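Local coordinates for protein rhamnosidase B (Bacillus sp., PDB 2OKX) that probably hydrolyses terminal alpha-L-rhamnose residues from rhamnose-containing glycosides, as a glycoside hydrolase family 78 alpha-L-rhamnosidase, at residues Glu22-Arg27 / Thr131-Gly136; Arg49-Val54 / Ala91-His96. One frame throughout, in Å; residues are numbered along the deposited sequence.

Interaction 1. Residues Glu22-Arg27 / Thr131-Gly136; sequences EWRCFR and TERLGG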
ATOM      1  N   GLU A  22      14.015 -15.042  -2.649  1.00 25.40           N
ATOM      2  CA  GLU A  22      14.526 -15.890  -3.717  1.00 26.17           C
ATOM      3  C   GLU A  22      13.527 -16.067  -4.849  1.00 24.31           C
ATOM      4  O   GLU A  22      12.371 -16.413  -4.621  1.00 24.47           O
ATOM      5  CB  GLU A  22      14.910 -17.274  -3.171  1.00 28.50           C
ATOM      6  CG  GLU A  22      15.420 -18.239  -4.241  1.00 31.85           C
ATOM      7  CD  GLU A  22      15.840 -19.587  -3.676  1.00 33.02           C
ATOM      8  OE1 GLU A  22      15.073 -20.571  -3.809  1.00 33.24           O
ATOM      9  OE2 GLU A  22      16.940 -19.655  -3.089  1.00 32.85           O
ATOM     10  N   TRP A  23      13.985 -15.827  -6.073  1.00 24.37           N
ATOM     11  CA  TRP A  23      13.143 -15.994  -7.250  1.00 25.50           C
ATOM     12  C   TRP A  23      13.573 -17.304  -7.911  1.00 24.71           C
ATOM     13  O   TRP A  23      14.732 -17.471  -8.285  1.00 26.10           O
ATOM     14  CB  TRP A  23      13.325 -14.804  -8.199  1.00 25.34           C
ATOM     15  CG  TRP A  23      12.795 -13.510  -7.626  1.00 26.20           C
ATOM     16  CD1 TRP A  23      12.304 -13.310  -6.363  1.00 26.90           C
ATOM     17  CD2 TRP A  23      12.699 -12.247  -8.297  1.00 26.25           C
ATOM     18  NE1 TRP A  23      11.907 -12.003  -6.209  1.00 26.59           N
ATOM     19  CE2 TRP A  23      12.138 -11.328  -7.379  1.00 27.65           C
ATOM     20  CE3 TRP A  23      13.030 -11.801  -9.584  1.00 26.80           C
ATOM     21  CZ2 TRP A  23      11.901  -9.987  -7.709  1.00 26.52           C
ATOM     22  CZ3 TRP A  23      12.794 -10.465  -9.911  1.00 26.40           C
ATOM     23  CH2 TRP A  23      12.234  -9.576  -8.976  1.00 25.58           C
ATOM     24  N   ARG A  24      12.636 -18.237  -8.033  1.00 26.87           N
ATOM     25  CA  ARG A  24      12.933 -19.544  -8.606  1.00 27.72           C
ATOM     26  C   ARG A  24      12.094 -19.890  -9.833  1.00 27.93           C
ATOM     27  O   ARG A  24      10.886 -19.660  -9.859  1.00 27.67           O
ATOM     28  CB  ARG A  24      12.748 -20.609  -7.521  1.00 28.71           C
ATOM     29  CG  ARG A  24      12.898 -22.050  -7.979  1.00 29.82           C
ATOM     30  CD  ARG A  24      12.897 -22.985  -6.773  1.00 28.22           C
ATOM     31  NE  ARG A  24      14.121 -22.850  -5.989  1.00 29.86           N
ATOM     32  CZ  ARG A  24      15.300 -23.352  -6.346  1.00 30.96           C
ATOM     33  NH1 ARG A  24      15.423 -24.033  -7.479  1.00 31.28           N
ATOM     34  NH2 ARG A  24      16.363 -23.167  -5.573  1.00 31.27           N
ATOM     35  N   CYS A  25      12.754 -20.455 -10.842  1.00 28.99           N
ATOM     36  CA  CYS A  25      12.110 -20.846 -12.092  1.00 29.18           C
ATOM     37  C   CYS A  25      11.696 -22.312 -12.102  1.00 30.60           C
ATOM     38  O   CYS A  25      12.377 -23.165 -11.531  1.00 31.09           O
ATOM     39  CB  CYS A  25      13.059 -20.617 -13.272  1.00 28.09           C
ATOM     40  SG  CYS A  25      13.731 -18.952 -13.416  1.00 30.89           S
ATOM     41  N   PHE A  26      10.578 -22.595 -12.764  1.00 30.02           N
ATOM     42  CA  PHE A  26      10.076 -23.957 -12.897  1.00 30.45           C
ATOM     43  C   PHE A  26       9.661 -24.190 -14.345  1.00 32.58           C
ATOM     44  O   PHE A  26       9.123 -23.292 -14.997  1.00 32.03           O
ATOM     45  CB  PHE A  26       8.872 -24.202 -11.980  1.00 29.27           C
ATOM     46  CG  PHE A  26       9.202 -24.166 -10.515  1.00 30.39           C
ATOM     47  CD1 PHE A  26       9.208 -22.962  -9.814  1.00 29.04           C
ATOM     48  CD2 PHE A  26       9.520 -25.339  -9.836  1.00 28.65           C
ATOM     49  CE1 PHE A  26       9.525 -22.927  -8.460  1.00 29.08           C
ATOM     50  CE2 PHE A  26       9.839 -25.318  -8.481  1.00 28.50           C
ATOM     51  CZ  PHE A  26       9.842 -24.109  -7.791  1.00 29.12           C
ATOM     52  N   ARG A  27       9.926 -25.393 -14.847  1.00 32.14           N
ATOM     53  CA  ARG A  27       9.572 -25.757 -16.213  1.00 33.55           C
ATOM     54  C   ARG A  27       8.941 -27.141 -16.247  1.00 35.48           C
ATOM     55  O   ARG A  27       9.425 -28.077 -15.608  1.00 35.06           O
ATOM     56  CB  ARG A  27      10.804 -25.741 -17.125  1.00 32.87           C
ATOM     57  CG  ARG A  27      11.282 -24.348 -17.530  1.00 32.88           C
ATOM     58  CD  ARG A  27      12.570 -24.428 -18.336  1.00 31.37           C
ATOM     59  NE  ARG A  27      12.411 -25.238 -19.541  1.00 32.94           N
ATOM     60  CZ  ARG A  27      11.894 -24.796 -20.682  1.00 34.60           C
ATOM     61  NH1 ARG A  27      11.482 -23.539 -20.788  1.00 33.04           N
ATOM     62  NH2 ARG A  27      11.779 -25.618 -21.719  1.00 33.95           N
ATOM     63  N   THR A 131      13.786 -27.221 -12.154  1.00 35.78           N
ATOM     64  CA  THR A 131      13.836 -25.970 -11.408  1.00 35.17           C
ATOM     65  C   THR A 131      15.255 -25.483 -11.141  1.00 36.19           C
ATOM     66  O   THR A 131      16.177 -26.279 -10.946  1.00 37.70           O
ATOM     67  CB  THR A 131      13.102 -26.094 -10.056  1.00 35.30           C
ATOM     68  OG1 THR A 131      13.154 -24.839  -9.366  1.00 33.85           O
ATOM     69  CG2 THR A 131      13.750 -27.167  -9.191  1.00 34.85           C
ATOM     70  N   GLU A 132      15.414 -24.163 -11.142  1.00 34.46           N
ATOM     71  CA  GLU A 132      16.690 -23.498 -10.888  1.00 35.19           C
ATOM     72  C   GLU A 132      16.371 -22.065 -10.465  1.00 34.97           C
ATOM     73  O   GLU A 132      15.345 -21.514 -10.864  1.00 32.90           O
ATOM     74  CB  GLU A 132      17.557 -23.451 -12.155  1.00 36.84           C
ATOM     75  CG  GLU A 132      18.133 -24.786 -12.616  1.00 40.37           C
ATOM     76  CD  GLU A 132      19.188 -25.345 -11.673  1.00 42.97           C
ATOM     77  OE1 GLU A 132      20.158 -24.619 -11.364  1.00 44.39           O
ATOM     78  OE2 GLU A 132      19.051 -26.515 -11.249  1.00 43.33           O
ATOM     79  N   ARG A 133      17.235 -21.463  -9.656  1.00 34.45           N
ATOM     80  CA  ARG A 133      17.002 -20.089  -9.239  1.00 35.04           C
ATOM     81  C   ARG A 133      17.136 -19.206 -10.468  1.00 35.21           C
ATOM     82  O   ARG A 133      17.857 -19.552 -11.408  1.00 34.85           O
ATOM     83  CB  ARG A 133      18.030 -19.645  -8.196  0.60 35.73           C
ATOM     84  CG  ARG A 133      17.754 -20.119  -6.784  0.60 36.72           C
ATOM     85  CD  ARG A 133      18.558 -19.288  -5.801  0.60 38.65           C
ATOM     86  NE  ARG A 133      18.246 -17.867  -5.943  0.60 39.42           N
ATOM     87  CZ  ARG A 133      18.922 -16.888  -5.351  0.60 38.31           C
ATOM     88  NH1 ARG A 133      19.957 -17.168  -4.571  0.60 39.42           N
ATOM     89  NH2 ARG A 133      18.565 -15.629  -5.547  0.60 36.59           N
ATOM     90  N   LEU A 134      16.443 -18.072 -10.467  1.00 33.30           N
ATOM     91  CA  LEU A 134      16.544 -17.143 -11.583  1.00 31.07           C
ATOM     92  C   LEU A 134      17.974 -16.623 -11.577  1.00 30.00           C
ATOM     93  O   LEU A 134      18.422 -16.026 -10.596  1.00 27.87           O
ATOM     94  CB  LEU A 134      15.574 -15.975 -11.404  1.00 31.44           C
ATOM     95  CG  LEU A 134      15.607 -14.903 -12.497  1.00 30.90           C
ATOM     96  CD1 LEU A 134      15.086 -15.486 -13.803  1.00 29.30           C
ATOM     97  CD2 LEU A 134      14.751 -13.713 -12.072  1.00 31.15           C
ATOM     98  N   GLY A 135      18.691 -16.854 -12.672  1.00 28.31           N
ATOM     99  CA  GLY A 135      20.068 -16.409 -12.758  1.00 27.47           C
ATOM    100  C   GLY A 135      20.267 -14.912 -12.598  1.00 28.10           C
ATOM    101  O   GLY A 135      19.541 -14.114 -13.192  1.00 28.86           O
ATOM    102  N   GLY A 136      21.249 -14.532 -11.787  1.00 25.93           N
ATOM    103  CA  GLY A 136      21.539 -13.126 -11.580  1.00 25.37           C
ATOM    104  C   GLY A 136      20.703 -12.407 -10.532  1.00 24.43           C
ATOM    105  O   GLY A 136      21.027 -11.282 -10.160  1.00 25.13           O
TER
HETATM  106  O   HOH W   1      17.604 -26.126  -8.307  1.00 44.84           O

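Interaction 2. Residues Arg49-Val54 / Ala91-His96; sequences RYVLFV and AVLVLH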
ATOM      1  N   ARG A  49       4.512 -15.498  -4.545  1.00 22.79           N
ATOM      2  CA  ARG A  49       3.822 -15.007  -5.742  1.00 24.12           C
ATOM      3  C   ARG A  49       4.399 -15.668  -6.999  1.00 24.69           C
ATOM      4  O   ARG A  49       5.508 -16.202  -6.967  1.00 24.94           O
ATOM      5  CB  ARG A  49       3.985 -13.486  -5.851  1.00 22.99           C
ATOM      6  CG  ARG A  49       3.450 -12.690  -4.663  1.00 20.70           C
ATOM      7  CD  ARG A  49       1.934 -12.720  -4.600  1.00 22.39           C
ATOM      8  NE  ARG A  49       1.405 -11.815  -3.583  1.00 24.19           N
ATOM      9  CZ  ARG A  49       0.961 -12.190  -2.387  1.00 25.93           C
ATOM     10  NH1 ARG A  49       0.971 -13.471  -2.034  1.00 25.50           N
ATOM     11  NH2 ARG A  49       0.498 -11.278  -1.541  1.00 26.83           N
ATOM     12  N   TYR A  50       3.662 -15.620  -8.108  1.00 23.99           N
ATOM     13  CA  TYR A  50       4.138 -16.229  -9.346  1.00 22.92           C
ATOM     14  C   TYR A  50       3.857 -15.408 -10.601  1.00 23.29           C
ATOM     15  O   TYR A  50       3.016 -14.512 -10.601  1.00 21.52           O
ATOM     16  CB  TYR A  50       3.486 -17.601  -9.551  1.00 21.28           C
ATOM     17  CG  TYR A  50       2.031 -17.518  -9.980  1.00 20.49           C
ATOM     18  CD1 TYR A  50       0.998 -17.581  -9.046  1.00 18.81           C
ATOM     19  CD2 TYR A  50       1.691 -17.314 -11.317  1.00 20.91           C
ATOM     20  CE1 TYR A  50      -0.339 -17.440  -9.433  1.00 18.25           C
ATOM     21  CE2 TYR A  50       0.360 -17.168 -11.714  1.00 20.33           C
ATOM     22  CZ  TYR A  50      -0.646 -17.231 -10.768  1.00 20.35           C
ATOM     23  OH  TYR A  50      -1.955 -17.064 -11.161  1.00 20.90           O
ATOM     24  N   VAL A  51       4.578 -15.748 -11.665  1.00 22.48           N
ATOM     25  CA  VAL A  51       4.401 -15.164 -12.990  1.00 23.80           C
ATOM     26  C   VAL A  51       4.304 -16.400 -13.895  1.00 24.57           C
ATOM     27  O   VAL A  51       5.246 -17.193 -13.977  1.00 26.04           O
ATOM     28  CB  VAL A  51       5.595 -14.308 -13.434  1.00 23.55           C
ATOM     29  CG1 VAL A  51       5.357 -13.819 -14.859  1.00 25.31           C
ATOM     30  CG2 VAL A  51       5.771 -13.113 -12.497  1.00 22.14           C
ATOM     31  N   LEU A  52       3.164 -16.565 -14.557  1.00 24.85           N
ATOM     32  CA  LEU A  52       2.920 -17.727 -15.410  1.00 25.12           C
ATOM     33  C   LEU A  52       3.165 -17.541 -16.903  1.00 27.14           C
ATOM     34  O   LEU A  52       2.741 -16.544 -17.497  1.00 26.54           O
ATOM     35  CB  LEU A  52       1.481 -18.209 -15.207  1.00 23.23           C
ATOM     36  CG  LEU A  52       0.958 -19.306 -16.144  1.00 24.59           C
ATOM     37  CD1 LEU A  52       1.680 -20.620 -15.854  1.00 22.93           C
ATOM     38  CD2 LEU A  52      -0.548 -19.470 -15.949  1.00 23.92           C
ATOM     39  N   PHE A  53       3.839 -18.524 -17.500  1.00 27.24           N
ATOM     40  CA  PHE A  53       4.138 -18.527 -18.927  1.00 27.21           C
ATOM     41  C   PHE A  53       3.644 -19.833 -19.547  1.00 29.28           C
ATOM     42  O   PHE A  53       3.856 -20.913 -18.991  1.00 29.35           O
ATOM     43  CB  PHE A  53       5.643 -18.423 -19.186  1.00 27.82           C
ATOM     44  CG  PHE A  53       6.268 -17.149 -18.699  1.00 27.31           C
ATOM     45  CD1 PHE A  53       6.661 -17.015 -17.372  1.00 27.90           C
ATOM     46  CD2 PHE A  53       6.492 -16.091 -19.575  1.00 27.13           C
ATOM     47  CE1 PHE A  53       7.274 -15.847 -16.925  1.00 27.41           C
ATOM     48  CE2 PHE A  53       7.103 -14.919 -19.138  1.00 27.02           C
ATOM     49  CZ  PHE A  53       7.495 -14.797 -17.811  1.00 28.81           C
ATOM     50  N   VAL A  54       2.973 -19.734 -20.688  1.00 27.68           N
ATOM     51  CA  VAL A  54       2.486 -20.919 -21.384  1.00 27.99           C
ATOM     52  C   VAL A  54       3.045 -20.846 -22.794  1.00 28.26           C
ATOM     53  O   VAL A  54       2.668 -19.977 -23.582  1.00 28.32           O
ATOM     54  CB  VAL A  54       0.949 -20.971 -21.437  1.00 27.82           C
ATOM     55  CG1 VAL A  54       0.502 -22.215 -22.190  1.00 27.18           C
ATOM     56  CG2 VAL A  54       0.378 -20.986 -20.024  1.00 27.99           C
ATOM     57  N   ALA A  91       6.013 -22.693 -17.962  1.00 30.51           N
ATOM     58  CA  ALA A  91       7.135 -22.109 -17.236  1.00 28.29           C
ATOM     59  C   ALA A  91       6.598 -21.161 -16.180  1.00 29.76           C
ATOM     60  O   ALA A  91       5.660 -20.401 -16.430  1.00 29.58           O
ATOM     61  CB  ALA A  91       8.047 -21.363 -18.193  1.00 28.13           C
ATOM     62  N   VAL A  92       7.191 -21.201 -14.994  1.00 29.25           N
ATOM     63  CA  VAL A  92       6.736 -20.343 -13.914  1.00 27.32           C
ATOM     64  C   VAL A  92       7.882 -19.728 -13.135  1.00 27.42           C
ATOM     65  O   VAL A  92       8.899 -20.379 -12.881  1.00 27.51           O
ATOM     66  CB  VAL A  92       5.861 -21.119 -12.904  1.00 26.49           C
ATOM     67  CG1 VAL A  92       5.307 -20.158 -11.858  1.00 25.89           C
ATOM     68  CG2 VAL A  92       4.739 -21.856 -13.623  1.00 25.31           C
ATOM     69  N   LEU A  93       7.712 -18.464 -12.771  1.00 25.46           N
ATOM     70  CA  LEU A  93       8.693 -17.760 -11.961  1.00 26.35           C
ATOM     71  C   LEU A  93       7.994 -17.588 -10.624  1.00 27.02           C
ATOM     72  O   LEU A  93       6.913 -17.006 -10.561  1.00 26.54           O
ATOM     73  CB  LEU A  93       9.017 -16.381 -12.537  1.00 25.26           C
ATOM     74  CG  LEU A  93       9.890 -15.523 -11.610  1.00 24.80           C
ATOM     75  CD1 LEU A  93      11.286 -16.125 -11.534  1.00 26.58           C
ATOM     76  CD2 LEU A  93       9.963 -14.092 -12.125  1.00 25.31           C
ATOM     77  N   VAL A  94       8.585 -18.116  -9.559  1.00 27.12           N
ATOM     78  CA  VAL A  94       7.978 -17.980  -8.247  1.00 25.60           C
ATOM     79  C   VAL A  94       8.868 -17.123  -7.361  1.00 25.61           C
ATOM     80  O   VAL A  94      10.067 -17.377  -7.234  1.00 24.71           O
ATOM     81  CB  VAL A  94       7.758 -19.359  -7.569  1.00 26.15           C
ATOM     82  CG1 VAL A  94       7.209 -19.167  -6.159  1.00 24.01           C
ATOM     83  CG2 VAL A  94       6.790 -20.199  -8.394  1.00 24.69           C
ATOM     84  N   LEU A  95       8.281 -16.084  -6.777  1.00 24.65           N
ATOM     85  CA  LEU A  95       9.014 -15.202  -5.880  1.00 22.75           C
ATOM     86  C   LEU A  95       8.668 -15.648  -4.466  1.00 23.40           C
ATOM     87  O   LEU A  95       7.496 -15.659  -4.098  1.00 23.02           O
ATOM     88  CB  LEU A  95       8.576 -13.741  -6.049  1.00 23.10           C
ATOM     89  CG  LEU A  95       8.775 -12.982  -7.364  1.00 21.54           C
ATOM     90  CD1 LEU A  95       7.798 -13.497  -8.421  1.00 21.69           C
ATOM     91  CD2 LEU A  95       8.543 -11.495  -7.115  1.00 21.22           C
ATOM     92  N   HIS A  96       9.664 -16.053  -3.686  1.00 21.87           N
ATOM     93  CA  HIS A  96       9.384 -16.441  -2.308  1.00 21.92           C
ATOM     94  C   HIS A  96      10.049 -15.424  -1.397  1.00 20.68           C
ATOM     95  O   HIS A  96      11.266 -15.274  -1.414  1.00 22.24           O
ATOM     96  CB  HIS A  96       9.916 -17.834  -1.976  1.00 21.32           C
ATOM     97  CG  HIS A  96       9.564 -18.274  -0.592  1.00 21.27           C
ATOM     98  ND1 HIS A  96       8.279 -18.618  -0.230  1.00 20.51           N
ATOM     99  CD2 HIS A  96      10.296 -18.303   0.547  1.00 20.61           C
ATOM    100  CE1 HIS A  96       8.234 -18.832   1.072  1.00 21.70           C
ATOM    101  NE2 HIS A  96       9.445 -18.647   1.567  1.00 20.73           N
TER

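Interaction 1. Residues Glu22-Arg27 / Thr131-Gly136
Arg24 and Thr131 show how an antiparallel strand pair can be fastened by side chains as well as by backbone. The Arg24 chain bends at its third torsion (chi3 -70°), bringing its guanidinium edge to the threonine; NH1 meets Thr131 OG1 at 3.1 Å, in the guanidinium plane and nearly straight (168°). That hydroxyl gives its own proton to Cys25 O, 2.8 Å from Thr131 OG1. Glu132 N reaches the same carbonyl from the opposite face of its plane, and Thr131 OG1 also sits over one face of the Phe26 ring, toward its rim. A water links Arg24 NH1 to Thr131 O, while Arg24 NE donates to Glu22 OE1 from above the carboxylate plane (3.3 Å), as part of a salt bridge. With an alanine at Arg24, Glu22 OE1 is likely to lose this cationic mate and Thr131 OG1 its donor. Glu22 OE2 also faces Arg133 NE, a long 3.6 Å charge contact well out of the guanidinium plane. Leu134 lies alongside Trp23, its CD2 meeting the indole edge at CE3 (3.6 Å). In the N-terminal beta-sandwich, strand 22-31 lies between strands 130-133 and 87-96; Trp12, on strand 9-12, makes a cation-pi contact with Arg24.

Interaction 2. Residues Arg49-Val54 / Ala91-His96
Arg49-Val54 and Ala91-His96 form a regular antiparallel strand pair, matched from Arg49 with Leu95 to Phe53 with Ala91, inside the seven-stranded sheet of the N-terminal region. Arg49, Val51 and Phe53 each exchange two backbone hydrogen bonds with Leu95, Leu93 and Ala91, respectively. Leu95 N lies 2.8 Å from Arg49 O, and Phe53 N is equally close to Ala91 O, which it approaches nearly head-on. The non-hydrogen-bonded pairs between them, Tyr50 with Val94 and Leu52 with Val92, bring in weaker CA-H...O contacts, among them Tyr50 CA to Leu93 O at 3.1 Å.

Side chains alternate between the two faces. On one, Val92 is shared through its two methyls: CG1 lies 3.9 Å from Tyr50 CB, and CG2 meets Leu52 CD1 at 4.0 Å where the two side chains run obliquely past each other. Tyr50 CG stands between the backbone N and the carbonyl carbon (chi1 74°), a turn that carries the ring away from Val94, and the phenol ends in hydrogen bonds with Asp74 and Tyr76. This is the inner face of a beta-sandwich, consistent with a galactose-binding-like fold: Tyr50 touches Ile44, Leu52 touches Leu42 and Val94 touches Ala46, all on strand 41-47 of the opposing sheet.

The other face carries Arg49, Val51, Leu93, Phe53, Ala91 and Leu95. Val51 and Leu93 meet CB to CB at 4.1 Å, and Phe53 CB rests 3.9 Å from Ala91 CB. The Phe53 ring turns its edge, near CD1, to Ala91 O. Leu93 and Leu95 continue this apolar surface to Trp23 of the next strand, whereas the Arg49 guanidinium leads away from the pair, its NH2 held by the carbonyl of Tyr103.

Overall arrangement
From the N terminus, strand 22-31 comes first, and its pairing with residues 131-136 in interaction 1 closes a loop of about a hundred residues containing strands but no helix. Interaction 2 is nested inside that loop, closing a shorter one between residues 49-54 and 91-96. Their centres are about 9 Å apart, and they join where strands 22-31 and 87-96 run side by side: Phe26 N is 2.8 Å from Val92 O, a probable hydrogen bond, while the Phe26 ring packs on Val94. Together they bring four strands, in the order 130-133, 22-31, 87-96 and 49-54, into the middle of one antiparallel sheet.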